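Local coordinates for FERM, RhoGEF and pleckstrin domain protein 2 (Danio rerio, PDB 6D21) that probably acts as a guanine nucleotide exchange factor that activates RAC1, the piece here being its membrane-targeting FERM domain, at residues 43-48 with 77-82; 81-86 with 274-279; 9-14 with 97-102; 189-194 with 205-210. One frame throughout, in Å; residues are numbered along the deposited sequence.

Contact 1 of 4, residues 43-48 with 77-82; sequences DYFGLE and FRLSVK
E48 OE2 takes three bonds from the partner strand. S80 OG donates to it at 2.7 Å, on the anti side, somewhat out of the carboxylate plane, while R78 NE and NH1 form a side-on salt bridge, NH1 lying 2.9 Å from OE2. The guanidinium keeps this oxygen near its own plane but meets it from above the carboxylate plane, the two planes being 44° apart. R78 leaves the backbone with CG between its N and carbonyl carbon (chi1 74°) and runs extended across E48 to NE. Three donors on one oxygen probably favour the ionised carboxylate. Beneath lies an antiparallel ladder: G46 and S80 exchange backbone bonds, the G46 N to S80 O one being 2.8 Å, E48 and R78 do likewise, and K82 N closes the end on Y44 O at 2.7 Å. On the L47-L79 face, L47 CD2 meets L79 CD1 at 4.3 Å. At the F45-V81 pair the side chains diverge, yet F45 CE2 reaches V81 CG2 at 3.6 Å. These are central strands of the ubiquitin-like lobe of the FERM domain. Helix 26-36 packs on L47 and L79, strand 3-9 lies beyond 76-81, and R106 of helix 94-110 also bonds to S80 OG.

Contact 2 of 4, residues 81-86 with 274-279; sequences VKFFPP and VEHHSF
F83 lies flat on F279 in an offset stack, centroids 4.2 Å apart and planes only 6° from parallel. Each CB also sits over the other ring: F279 CB is 3.9 Å from the centroid of the F83 ring, almost straight above it. F83 sends CG anti to its own carbonyl carbon (chi1 -58°), carrying the ring out to the helix, whereas F279 has CG anti to the backbone N (chi1 -178°), which lays its ring along that of F83. H276 meets the same ring differently: the F83 edge points into the imidazole face in a T-shaped pair, with F83 CE1 3.6 Å from H276 ND1. The three rings form an aromatic cluster where the linker after the ubiquitin-like lobe passes helix 263-281, the C-terminal helix of the PH-like lobe, so two lobes of the FERM cloverleaf meet here. An alanine in place of F83 is likely to leave F279 without its stacking partner and the H276 face without the edge that fills it. K82, bent at chi2 and chi4, lays CD against the other face of the F83 ring and brings CE to 3.3 Å from E275 OE1, although NZ stays beyond salt-bridge range. H276 ND1 is hydrogen-bonded to N272 O one helical turn back, and NE2 reaches a water, 2.8 Å away, that also takes the F84 N-H.

Contact 3 of 4, residues 9-14 with 97-102; sequences QGLDEA and RYLFSL
L11 pushes its side chain against helix 94-110 between L99 and L102. Here the fit is close: L11 CD1 stands 3.6 Å from L99 O and 4.1 Å from L99 CB, while L11 CB faces L102 CB at 4.0 Å. A serine in place of L11 would probably open a gap beside L99, where CD1 now reaches the helix. Toward solvent the contact thins out. L102 CD1 lies against the D12 backbone, 3.7 Å from its N, and against CB, and rests in turn on a face of the Y98 ring. D12 turns its carboxylate back to the loop, CG held between backbone N and carbonyl carbon (chi1 48°), where OD1 accepts from A14 N. A water bridges the backbones, donating to L11 O at 2.6 Å and to L102 O. The turn from G10 to E13 is a type I beta turn with an Asx turn at D12, linking strands 3-9 and 15-21 of the ubiquitin-like lobe and seating that hairpin on a helix of the central FERM lobe.

Contact 4 of 4, residues 189-194 with 205-210; sequences FGVRFH and NLAVAH
Antiparallel pairing of strands 194-197 and 203-209 opens the PH-like lobe of the FERM domain, and residues 189-194 lead the chain into it. H194 and L206 form a hydrogen-bonded pair: H194 N gives to L206 O and L206 N returns the bond to H194 O, both at 2.8 Å. The L206 oxygen also lies near the plane of the H194 imidazole, at its edge, where ND1 makes a weak second bond. Next door, the N205 amide lies nearly flat on the F193 ring, planes 11° apart, and N205 CB sits over the same face, 3.8 Å from the centroid. Both residues send CG anti to the carbonyl carbon (chi1 -76° for F193, -63° for N205), which sets ring and amide one over the other. Where the backbones part, one water takes the R192 N-H and lies 2.7 Å from V208 O, to which it may donate; another accepts from V208 N and donates to R192 O at 2.9 Å. R192 turns away to a salt bridge with D107 of the central lobe. On the approach to the sheet, water joins the backbones and serves R192 N, R192 O and V208 N, and direct pairing begins at H194.

Contacts 2 and 3 join different FERM lobes, contact 1 lies within the ubiquitin-like lobe, and contact 4 is where the chain enters the PH-like lobe. Contacts 1 and 2 share V81 and K82: the strand of contact 1 runs into the linker of contact 2, and Y44 O lies 3.0 Å from F83 N, a probable hydrogen bond. Contact 3 is tied to contact 1 through the sheet, with F77 O 2.7 Å from Q9 N, and through F100, which meets F45. F100 CE2 also packs on P85 CD of contact 2 at 3.6 Å. Contact 4 touches contact 2 where F84 CZ meets R192 NH2 at 3.5 Å and H276 CB meets V208 CG2.

Contact 1 of 4, residues 43-48 with 77-82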
loop_
_atom_site.group_PDB
_atom_site.type_symbol
_atom_site.label_atom_id
_atom_site.label_comp_id
_atom_site.label_asym_id
_atom_site.label_seq_id
_atom_site.Cartn_x
_atom_site.Cartn_y
_atom_site.Cartn_z
ATOM N N ASP A 43 -6.840 6.761 9.905
ATOM C CA ASP A 43 -7.700 5.649 9.516
ATOM C C ASP A 43 -7.272 4.954 8.225
ATOM O O ASP A 43 -7.619 3.790 8.022
ATOM C CB ASP A 43 -9.155 6.122 9.368
ATOM C CG ASP A 43 -9.832 6.350 10.703
ATOM O OD1 ASP A 43 -9.290 5.909 11.738
ATOM O OD2 ASP A 43 -10.923 6.950 10.713
ATOM N N TYR A 44 -6.552 5.656 7.346
ATOM C CA TYR A 44 -6.067 5.030 6.109
ATOM C C TYR A 44 -4.881 4.078 6.328
ATOM O O TYR A 44 -4.497 3.346 5.405
ATOM C CB TYR A 44 -5.640 6.095 5.088
ATOM C CG TYR A 44 -6.730 7.082 4.775
ATOM C CD1 TYR A 44 -7.734 6.754 3.877
ATOM C CD2 TYR A 44 -6.779 8.328 5.406
ATOM C CE1 TYR A 44 -8.764 7.656 3.582
ATOM C CE2 TYR A 44 -7.818 9.238 5.128
ATOM C CZ TYR A 44 -8.802 8.887 4.217
ATOM O OH TYR A 44 -9.831 9.750 3.915
ATOM N N PHE A 45 -4.306 4.101 7.535
ATOM C CA PHE A 45 -3.014 3.438 7.788
ATOM C C PHE A 45 -3.146 2.235 8.733
ATOM O O PHE A 45 -4.073 2.144 9.519
ATOM C CB PHE A 45 -2.012 4.442 8.374
ATOM C CG PHE A 45 -1.697 5.597 7.455
ATOM C CD1 PHE A 45 -2.529 6.714 7.403
ATOM C CD2 PHE A 45 -0.578 5.566 6.646
ATOM C CE1 PHE A 45 -2.250 7.774 6.533
ATOM C CE2 PHE A 45 -0.286 6.620 5.784
ATOM C CZ PHE A 45 -1.128 7.723 5.729
ATOM N N GLY A 46 -2.198 1.313 8.647
ATOM C CA GLY A 46 -2.130 0.217 9.589
ATOM C C GLY A 46 -0.667 -0.158 9.791
ATOM O O GLY A 46 0.237 0.521 9.293
ATOM N N LEU A 47 -0.445 -1.237 10.527
ATOM C CA LEU A 47 0.894 -1.743 10.762
ATOM C C LEU A 47 1.002 -3.154 10.186
ATOM O O LEU A 47 0.099 -3.965 10.372
ATOM C CB LEU A 47 1.213 -1.767 12.261
ATOM C CG LEU A 47 1.369 -0.429 12.977
ATOM C CD1 LEU A 47 1.572 -0.661 14.475
ATOM C CD2 LEU A 47 2.547 0.353 12.384
ATOM N N GLU A 48 2.093 -3.442 9.488
ATOM C CA GLU A 48 2.397 -4.825 9.156
ATOM C C GLU A 48 3.698 -5.257 9.822
ATOM O O GLU A 48 4.510 -4.424 10.203
ATOM C CB GLU A 48 2.474 -5.042 7.637
ATOM C CG GLU A 48 2.668 -3.827 6.802
ATOM C CD GLU A 48 2.575 -4.118 5.312
ATOM O OE1 GLU A 48 1.975 -5.158 4.936
ATOM O OE2 GLU A 48 3.148 -3.343 4.530
ATOM N N PHE A 77 8.186 -4.175 12.616
ATOM C CA PHE A 77 6.874 -3.659 12.193
ATOM C C PHE A 77 7.100 -2.436 11.350
ATOM O O PHE A 77 8.117 -1.749 11.510
ATOM C CB PHE A 77 5.986 -3.270 13.382
ATOM C CG PHE A 77 5.630 -4.411 14.283
ATOM C CD1 PHE A 77 6.584 -4.981 15.119
ATOM C CD2 PHE A 77 4.335 -4.893 14.322
ATOM C CE1 PHE A 77 6.262 -6.031 15.960
ATOM C CE2 PHE A 77 4.004 -5.932 15.165
ATOM C CZ PHE A 77 4.968 -6.504 15.985
ATOM N N ARG A 78 6.149 -2.132 10.469
ATOM C CA ARG A 78 6.256 -0.911 9.700
ATOM C C ARG A 78 4.874 -0.289 9.456
ATOM O O ARG A 78 3.857 -0.986 9.333
ATOM C CB ARG A 78 6.953 -1.146 8.361
ATOM C CG ARG A 78 6.104 -1.875 7.343
ATOM C CD ARG A 78 6.897 -2.120 6.034
ATOM N NE ARG A 78 6.050 -2.810 5.067
ATOM C CZ ARG A 78 6.458 -3.231 3.880
ATOM N NH1 ARG A 78 5.604 -3.843 3.075
ATOM N NH2 ARG A 78 7.706 -3.019 3.496
ATOM N N LEU A 79 4.862 1.033 9.419
ATOM C CA LEU A 79 3.659 1.781 9.050
ATOM C C LEU A 79 3.391 1.612 7.549
ATOM O O LEU A 79 4.322 1.700 6.748
ATOM C CB LEU A 79 3.841 3.258 9.399
ATOM C CG LEU A 79 2.632 4.163 9.141
ATOM C CD1 LEU A 79 1.462 3.760 10.059
ATOM C CD2 LEU A 79 3.073 5.572 9.379
ATOM N N SER A 80 2.132 1.361 7.171
ATOM C CA SER A 80 1.768 1.199 5.766
ATOM C C SER A 80 0.370 1.765 5.513
ATOM O O SER A 80 -0.489 1.718 6.409
ATOM C CB SER A 80 1.796 -0.281 5.345
ATOM O OG SER A 80 3.105 -0.817 5.430
ATOM N N VAL A 81 0.127 2.252 4.294
ATOM C CA VAL A 81 -1.248 2.587 3.894
ATOM C C VAL A 81 -2.044 1.286 3.752
ATOM O O VAL A 81 -1.598 0.359 3.085
ATOM C CB VAL A 81 -1.306 3.361 2.569
ATOM C CG1 VAL A 81 -2.766 3.524 2.108
ATOM C CG2 VAL A 81 -0.594 4.726 2.709
ATOM N N LYS A 82 -3.179 1.201 4.425
ATOM C CA LYS A 82 -4.072 0.043 4.304
ATOM C C LYS A 82 -5.175 0.315 3.272
ATOM O O LYS A 82 -5.557 -0.563 2.500
ATOM C CB LYS A 82 -4.710 -0.280 5.663
ATOM C CG LYS A 82 -4.944 -1.759 5.943
ATOM C CD LYS A 82 -6.192 -2.299 5.284
ATOM C CE LYS A 82 -6.446 -3.745 5.713
ATOM N NZ LYS A 82 -5.388 -4.674 5.219
#

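Contact 2 of 4, residues 81-86 with 274-279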
loop_
_atom_site.group_PDB
_atom_site.type_symbol
_atom_site.label_atom_id
_atom_site.label_comp_id
_atom_site.label_asym_id
_atom_site.label_seq_id
_atom_site.Cartn_x
_atom_site.Cartn_y
_atom_site.Cartn_z
ATOM N N VAL A 81 0.127 2.252 4.294
ATOM C CA VAL A 81 -1.248 2.587 3.894
ATOM C C VAL A 81 -2.044 1.286 3.752
ATOM O O VAL A 81 -1.598 0.359 3.085
ATOM C CB VAL A 81 -1.306 3.361 2.569
ATOM C CG1 VAL A 81 -2.766 3.524 2.108
ATOM C CG2 VAL A 81 -0.594 4.726 2.709
ATOM N N LYS A 82 -3.179 1.201 4.425
ATOM C CA LYS A 82 -4.072 0.043 4.304
ATOM C C LYS A 82 -5.175 0.315 3.272
ATOM O O LYS A 82 -5.557 -0.563 2.500
ATOM C CB LYS A 82 -4.710 -0.280 5.663
ATOM C CG LYS A 82 -4.944 -1.759 5.943
ATOM C CD LYS A 82 -6.192 -2.299 5.284
ATOM C CE LYS A 82 -6.446 -3.745 5.713
ATOM N NZ LYS A 82 -5.388 -4.674 5.219
ATOM N N PHE A 83 -5.698 1.542 3.284
ATOM C CA PHE A 83 -6.811 1.931 2.411
ATOM C C PHE A 83 -6.425 3.121 1.537
ATOM O O PHE A 83 -6.176 4.201 2.055
ATOM C CB PHE A 83 -8.052 2.306 3.246
ATOM C CG PHE A 83 -8.537 1.199 4.153
ATOM C CD1 PHE A 83 -9.090 0.044 3.625
ATOM C CD2 PHE A 83 -8.454 1.325 5.530
ATOM C CE1 PHE A 83 -9.556 -0.971 4.457
ATOM C CE2 PHE A 83 -8.904 0.312 6.365
ATOM C CZ PHE A 83 -9.451 -0.841 5.825
ATOM N N PHE A 84 -6.376 2.936 0.221
ATOM C CA PHE A 84 -6.034 4.033 -0.672
ATOM C C PHE A 84 -7.315 4.736 -1.135
ATOM O O PHE A 84 -8.190 4.110 -1.737
ATOM C CB PHE A 84 -5.233 3.527 -1.893
ATOM C CG PHE A 84 -3.833 3.048 -1.568
ATOM C CD1 PHE A 84 -3.619 1.791 -1.034
ATOM C CD2 PHE A 84 -2.733 3.848 -1.850
ATOM C CE1 PHE A 84 -2.330 1.334 -0.748
ATOM C CE2 PHE A 84 -1.443 3.409 -1.586
ATOM C CZ PHE A 84 -1.236 2.151 -1.028
ATOM N N PRO A 85 -7.441 6.039 -0.847
ATOM C CA PRO A 85 -8.641 6.731 -1.340
ATOM C C PRO A 85 -8.470 7.078 -2.807
ATOM O O PRO A 85 -7.340 7.088 -3.292
ATOM C CB PRO A 85 -8.706 7.993 -0.474
ATOM C CG PRO A 85 -7.258 8.278 -0.125
ATOM C CD PRO A 85 -6.525 6.945 -0.129
ATOM N N PRO A 86 -9.572 7.387 -3.505
ATOM C CA PRO A 86 -9.453 7.695 -4.928
ATOM C C PRO A 86 -8.511 8.870 -5.210
ATOM O O PRO A 86 -7.865 8.870 -6.250
ATOM C CB PRO A 86 -10.892 8.018 -5.343
ATOM C CG PRO A 86 -11.652 8.160 -4.099
ATOM C CD PRO A 86 -10.975 7.330 -3.069
ATOM N N VAL A 274 -13.963 -7.282 2.962
ATOM C CA VAL A 274 -14.985 -6.865 3.906
ATOM C C VAL A 274 -14.602 -5.568 4.636
ATOM O O VAL A 274 -15.435 -4.671 4.828
ATOM C CB VAL A 274 -15.265 -7.997 4.918
ATOM C CG1 VAL A 274 -16.095 -7.490 6.062
ATOM C CG2 VAL A 274 -15.976 -9.148 4.207
ATOM N N GLU A 275 -13.344 -5.480 5.040
ATOM C CA GLU A 275 -12.766 -4.251 5.596
ATOM C C GLU A 275 -12.770 -3.058 4.626
ATOM O O GLU A 275 -13.045 -1.936 5.026
ATOM C CB GLU A 275 -11.327 -4.527 6.056
ATOM C CG GLU A 275 -11.257 -5.322 7.354
ATOM C CD GLU A 275 -9.858 -5.843 7.672
ATOM O OE1 GLU A 275 -8.918 -5.588 6.885
ATOM O OE2 GLU A 275 -9.705 -6.516 8.715
ATOM N N HIS A 276 -12.435 -3.300 3.361
ATOM C CA HIS A 276 -12.507 -2.245 2.357
ATOM C C HIS A 276 -13.925 -1.761 2.156
ATOM O O HIS A 276 -14.172 -0.555 2.098
ATOM C CB HIS A 276 -11.943 -2.719 1.016
ATOM C CG HIS A 276 -10.507 -2.383 0.822
ATOM N ND1 HIS A 276 -9.491 -3.061 1.469
ATOM C CD2 HIS A 276 -9.910 -1.411 0.095
ATOM C CE1 HIS A 276 -8.327 -2.544 1.118
ATOM N NE2 HIS A 276 -8.553 -1.534 0.291
ATOM N N HIS A 277 -14.857 -2.703 2.039
ATOM C CA HIS A 277 -16.256 -2.351 1.836
ATOM C C HIS A 277 -16.775 -1.528 3.010
ATOM O O HIS A 277 -17.415 -0.487 2.844
ATOM C CB HIS A 277 -17.128 -3.596 1.672
ATOM C CG HIS A 277 -18.590 -3.283 1.630
ATOM N ND1 HIS A 277 -19.406 -3.372 2.741
ATOM C CD2 HIS A 277 -19.374 -2.831 0.623
ATOM C CE1 HIS A 277 -20.634 -3.011 2.412
ATOM N NE2 HIS A 277 -20.642 -2.675 1.134
ATOM N N SER A 278 -16.502 -2.018 4.206
ATOM C CA SER A 278 -16.895 -1.319 5.413
ATOM C C SER A 278 -16.266 0.083 5.454
ATOM O O SER A 278 -16.970 1.073 5.664
ATOM C CB SER A 278 -16.515 -2.160 6.640
ATOM O OG SER A 278 -16.468 -1.389 7.825
ATOM N N PHE A 279 -14.962 0.179 5.193
ATOM C CA PHE A 279 -14.273 1.469 5.271
ATOM C C PHE A 279 -14.859 2.484 4.280
ATOM O O PHE A 279 -15.179 3.633 4.648
ATOM C CB PHE A 279 -12.763 1.290 5.033
ATOM C CG PHE A 279 -11.982 2.565 5.139
ATOM C CD1 PHE A 279 -11.625 3.072 6.377
ATOM C CD2 PHE A 279 -11.618 3.265 4.003
ATOM C CE1 PHE A 279 -10.918 4.244 6.479
ATOM C CE2 PHE A 279 -10.913 4.447 4.097
ATOM C CZ PHE A 279 -10.563 4.937 5.332
HETATM O O HOH W 1 -7.003 0.415 -0.939
#

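Contact 3 of 4, residues 9-14 with 97-102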
loop_
_atom_site.group_PDB
_atom_site.type_symbol
_atom_site.label_atom_id
_atom_site.label_comp_id
_atom_site.label_asym_id
_atom_site.label_seq_id
_atom_site.Cartn_x
_atom_site.Cartn_y
_atom_site.Cartn_z
ATOM N N GLN A 9 9.114 0.670 12.067
ATOM C CA GLN A 9 9.668 1.492 11.008
ATOM C C GLN A 9 8.611 2.406 10.403
ATOM O O GLN A 9 7.550 1.936 9.984
ATOM C CB GLN A 9 10.262 0.604 9.919
ATOM C CG GLN A 9 10.745 1.375 8.715
ATOM C CD GLN A 9 11.546 0.507 7.775
ATOM O OE1 GLN A 9 12.672 0.099 8.088
ATOM N NE2 GLN A 9 10.961 0.192 6.623
ATOM N N GLY A 10 8.899 3.706 10.347
ATOM C CA GLY A 10 7.958 4.657 9.778
ATOM C C GLY A 10 7.974 4.606 8.256
ATOM O O GLY A 10 8.789 3.899 7.666
ATOM N N LEU A 11 7.072 5.348 7.616
ATOM C CA LEU A 11 7.070 5.408 6.168
ATOM C C LEU A 11 8.309 6.152 5.665
ATOM O O LEU A 11 8.732 5.980 4.516
ATOM C CB LEU A 11 5.784 6.061 5.664
ATOM C CG LEU A 11 4.717 5.019 5.304
ATOM C CD1 LEU A 11 3.301 5.637 5.202
ATOM C CD2 LEU A 11 5.109 4.347 3.989
ATOM N N ASP A 12 8.900 6.964 6.534
ATOM C CA ASP A 12 10.130 7.674 6.195
ATOM C C ASP A 12 11.360 6.809 6.463
ATOM O O ASP A 12 12.493 7.303 6.451
ATOM C CB ASP A 12 10.226 8.986 6.979
ATOM C CG ASP A 12 9.946 8.805 8.466
ATOM O OD1 ASP A 12 10.172 7.690 8.989
ATOM O OD2 ASP A 12 9.506 9.782 9.112
ATOM N N GLU A 13 11.106 5.525 6.719
ATOM C CA GLU A 13 12.124 4.499 6.982
ATOM C C GLU A 13 12.842 4.636 8.334
ATOM O O GLU A 13 13.628 3.769 8.716
ATOM C CB GLU A 13 13.151 4.471 5.852
ATOM C CG GLU A 13 12.639 3.818 4.586
ATOM C CD GLU A 13 13.763 3.460 3.635
ATOM O OE1 GLU A 13 14.891 3.956 3.843
ATOM O OE2 GLU A 13 13.527 2.673 2.693
ATOM N N ALA A 14 12.549 5.703 9.065
ATOM C CA ALA A 14 13.062 5.879 10.420
ATOM C C ALA A 14 12.398 4.936 11.440
ATOM O O ALA A 14 11.173 4.903 11.576
ATOM C CB ALA A 14 12.874 7.325 10.854
ATOM N N ARG A 97 -0.554 13.725 3.347
ATOM C CA ARG A 97 -0.162 13.672 1.937
ATOM C C ARG A 97 1.307 13.305 1.810
ATOM O O ARG A 97 1.678 12.602 0.895
ATOM C CB ARG A 97 -0.424 15.007 1.231
ATOM C CG ARG A 97 -1.915 15.337 1.090
ATOM C CD ARG A 97 -2.155 16.535 0.158
ATOM N NE ARG A 97 -1.475 17.744 0.615
ATOM C CZ ARG A 97 -2.046 18.666 1.379
ATOM N NH1 ARG A 97 -3.305 18.517 1.765
ATOM N NH2 ARG A 97 -1.370 19.745 1.740
ATOM N N TYR A 98 2.131 13.815 2.722
ATOM C CA TYR A 98 3.542 13.441 2.792
ATOM C C TYR A 98 3.714 11.928 2.971
ATOM O O TYR A 98 4.469 11.277 2.238
ATOM C CB TYR A 98 4.219 14.201 3.938
ATOM C CG TYR A 98 5.640 13.770 4.242
ATOM C CD1 TYR A 98 6.617 13.755 3.249
ATOM C CD2 TYR A 98 6.022 13.426 5.543
ATOM C CE1 TYR A 98 7.941 13.380 3.535
ATOM C CE2 TYR A 98 7.351 13.056 5.846
ATOM C CZ TYR A 98 8.299 13.036 4.841
ATOM O OH TYR A 98 9.597 12.657 5.141
ATOM N N LEU A 99 2.965 11.366 3.918
ATOM C CA LEU A 99 3.026 9.929 4.174
ATOM C C LEU A 99 2.586 9.153 2.962
ATOM O O LEU A 99 3.200 8.126 2.625
ATOM C CB LEU A 99 2.177 9.542 5.389
ATOM C CG LEU A 99 2.703 9.962 6.772
ATOM C CD1 LEU A 99 1.924 9.265 7.889
ATOM C CD2 LEU A 99 4.188 9.650 6.923
ATOM N N PHE A 100 1.540 9.617 2.279
ATOM C CA PHE A 100 1.144 8.927 1.049
ATOM C C PHE A 100 2.220 9.005 -0.030
ATOM O O PHE A 100 2.465 8.019 -0.715
ATOM C CB PHE A 100 -0.188 9.467 0.507
ATOM C CG PHE A 100 -1.367 8.692 0.989
ATOM C CD1 PHE A 100 -1.927 8.968 2.219
ATOM C CD2 PHE A 100 -1.884 7.646 0.233
ATOM C CE1 PHE A 100 -3.003 8.221 2.711
ATOM C CE2 PHE A 100 -2.981 6.910 0.706
ATOM C CZ PHE A 100 -3.530 7.201 1.953
ATOM N N SER A 101 2.885 10.148 -0.181
ATOM C CA SER A 101 3.978 10.214 -1.156
ATOM C C SER A 101 5.134 9.241 -0.784
ATOM O O SER A 101 5.771 8.664 -1.658
ATOM C CB SER A 101 4.505 11.652 -1.308
ATOM O OG SER A 101 5.259 12.076 -0.200
ATOM N N LEU A 102 5.371 9.044 0.506
ATOM C CA LEU A 102 6.367 8.062 0.960
ATOM C C LEU A 102 5.905 6.639 0.713
ATOM O O LEU A 102 6.723 5.752 0.510
ATOM C CB LEU A 102 6.671 8.227 2.451
ATOM C CG LEU A 102 7.381 9.516 2.863
ATOM C CD1 LEU A 102 7.485 9.590 4.385
ATOM C CD2 LEU A 102 8.754 9.594 2.208
HETATM O O HOH W 2 9.109 5.372 1.979
#

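Contact 4 of 4, residues 189-194 with 205-210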
loop_
_atom_site.group_PDB
_atom_site.type_symbol
_atom_site.label_atom_id
_atom_site.label_comp_id
_atom_site.label_asym_id
_atom_site.label_seq_id
_atom_site.Cartn_x
_atom_site.Cartn_y
_atom_site.Cartn_z
ATOM N N PHE A 189 -1.730 1.873 -8.992
ATOM C CA PHE A 189 -1.737 2.639 -7.754
ATOM C C PHE A 189 -2.633 1.986 -6.708
ATOM O O PHE A 189 -3.814 1.759 -6.959
ATOM C CB PHE A 189 -2.203 4.071 -8.004
ATOM C CG PHE A 189 -2.399 4.885 -6.734
ATOM C CD1 PHE A 189 -1.314 5.251 -5.949
ATOM C CD2 PHE A 189 -3.666 5.272 -6.330
ATOM C CE1 PHE A 189 -1.494 5.997 -4.788
ATOM C CE2 PHE A 189 -3.853 6.027 -5.167
ATOM C CZ PHE A 189 -2.771 6.388 -4.409
ATOM N N GLY A 190 -2.069 1.697 -5.539
ATOM C CA GLY A 190 -2.829 1.103 -4.442
ATOM C C GLY A 190 -3.113 -0.382 -4.648
ATOM O O GLY A 190 -3.753 -1.023 -3.821
ATOM N N VAL A 191 -2.621 -0.947 -5.747
ATOM C CA VAL A 191 -2.955 -2.337 -6.066
ATOM C C VAL A 191 -2.084 -3.346 -5.283
ATOM O O VAL A 191 -0.853 -3.217 -5.227
ATOM C CB VAL A 191 -2.824 -2.590 -7.586
ATOM C CG1 VAL A 191 -2.910 -4.072 -7.906
ATOM C CG2 VAL A 191 -3.885 -1.808 -8.345
ATOM N N ARG A 192 -2.731 -4.328 -4.659
ATOM C CA ARG A 192 -2.019 -5.452 -4.051
ATOM C C ARG A 192 -2.615 -6.776 -4.527
ATOM O O ARG A 192 -3.769 -7.089 -4.236
ATOM C CB ARG A 192 -2.049 -5.375 -2.522
ATOM C CG ARG A 192 -0.945 -4.485 -1.923
ATOM C CD ARG A 192 -1.437 -3.075 -1.852
ATOM N NE ARG A 192 -0.508 -2.123 -1.246
ATOM C CZ ARG A 192 0.324 -1.340 -1.929
ATOM N NH1 ARG A 192 0.386 -1.405 -3.262
ATOM N NH2 ARG A 192 1.082 -0.473 -1.271
ATOM N N PHE A 193 -1.806 -7.551 -5.246
ATOM C CA PHE A 193 -2.275 -8.771 -5.890
ATOM C C PHE A 193 -2.458 -9.922 -4.917
ATOM O O PHE A 193 -1.647 -10.135 -4.027
ATOM C CB PHE A 193 -1.305 -9.213 -6.996
ATOM C CG PHE A 193 -1.395 -8.396 -8.259
ATOM C CD1 PHE A 193 -2.514 -7.625 -8.536
ATOM C CD2 PHE A 193 -0.355 -8.408 -9.172
ATOM C CE1 PHE A 193 -2.597 -6.891 -9.704
ATOM C CE2 PHE A 193 -0.431 -7.671 -10.338
ATOM C CZ PHE A 193 -1.551 -6.906 -10.601
ATOM N N HIS A 194 -3.544 -10.658 -5.115
ATOM C CA HIS A 194 -3.761 -11.942 -4.480
ATOM C C HIS A 194 -3.939 -12.943 -5.614
ATOM O O HIS A 194 -4.952 -12.904 -6.301
ATOM C CB HIS A 194 -4.995 -11.907 -3.555
ATOM C CG HIS A 194 -4.905 -10.881 -2.463
ATOM N ND1 HIS A 194 -5.036 -9.527 -2.697
ATOM C CD2 HIS A 194 -4.697 -11.013 -1.131
ATOM C CE1 HIS A 194 -4.913 -8.870 -1.556
ATOM N NE2 HIS A 194 -4.701 -9.748 -0.591
ATOM N N ASN A 205 -4.926 -12.372 -10.987
ATOM C CA ASN A 205 -4.730 -11.726 -9.697
ATOM C C ASN A 205 -5.983 -10.994 -9.271
ATOM O O ASN A 205 -6.599 -10.294 -10.082
ATOM C CB ASN A 205 -3.547 -10.757 -9.744
ATOM C CG ASN A 205 -2.237 -11.465 -10.018
ATOM O OD1 ASN A 205 -1.698 -12.148 -9.142
ATOM N ND2 ASN A 205 -1.729 -11.327 -11.243
ATOM N N LEU A 206 -6.363 -11.181 -8.006
ATOM C CA LEU A 206 -7.488 -10.462 -7.414
ATOM C C LEU A 206 -6.965 -9.293 -6.603
ATOM O O LEU A 206 -5.867 -9.344 -6.041
ATOM C CB LEU A 206 -8.347 -11.380 -6.521
ATOM C CG LEU A 206 -9.021 -12.569 -7.213
ATOM C CD1 LEU A 206 -9.876 -13.384 -6.234
ATOM C CD2 LEU A 206 -9.861 -12.071 -8.387
ATOM N N ALA A 207 -7.760 -8.234 -6.542
ATOM C CA ALA A 207 -7.407 -7.096 -5.729
ATOM C C ALA A 207 -8.676 -6.384 -5.297
ATOM O O ALA A 207 -9.739 -6.528 -5.922
ATOM C CB ALA A 207 -6.473 -6.142 -6.497
ATOM N N VAL A 208 -8.564 -5.606 -4.232
ATOM C CA VAL A 208 -9.704 -4.846 -3.745
ATOM C C VAL A 208 -9.254 -3.404 -3.576
ATOM O O VAL A 208 -8.097 -3.140 -3.225
ATOM C CB VAL A 208 -10.275 -5.439 -2.422
ATOM C CG1 VAL A 208 -9.214 -5.427 -1.298
ATOM C CG2 VAL A 208 -11.566 -4.707 -2.013
ATOM N N ALA A 209 -10.162 -2.476 -3.860
ATOM C CA ALA A 209 -9.859 -1.053 -3.811
ATOM C C ALA A 209 -11.113 -0.270 -3.462
ATOM O O ALA A 209 -12.169 -0.865 -3.237
ATOM C CB ALA A 209 -9.289 -0.597 -5.131
ATOM N N HIS A 210 -11.004 1.061 -3.429
ATOM C CA HIS A 210 -12.084 1.912 -2.918
ATOM C C HIS A 210 -13.420 1.689 -3.622
ATOM O O HIS A 210 -14.472 1.877 -3.013
ATOM C CB HIS A 210 -11.705 3.399 -3.017
ATOM C CG HIS A 210 -11.358 3.846 -4.400
ATOM N ND1 HIS A 210 -12.305 4.273 -5.309
ATOM C CD2 HIS A 210 -10.163 3.933 -5.031
ATOM C CE1 HIS A 210 -11.707 4.599 -6.442
ATOM N NE2 HIS A 210 -10.408 4.397 -6.300
HETATM O O HOH W 3 -5.602 -3.776 -4.017
HETATM O O HOH W 4 -6.020 -6.077 -2.791
#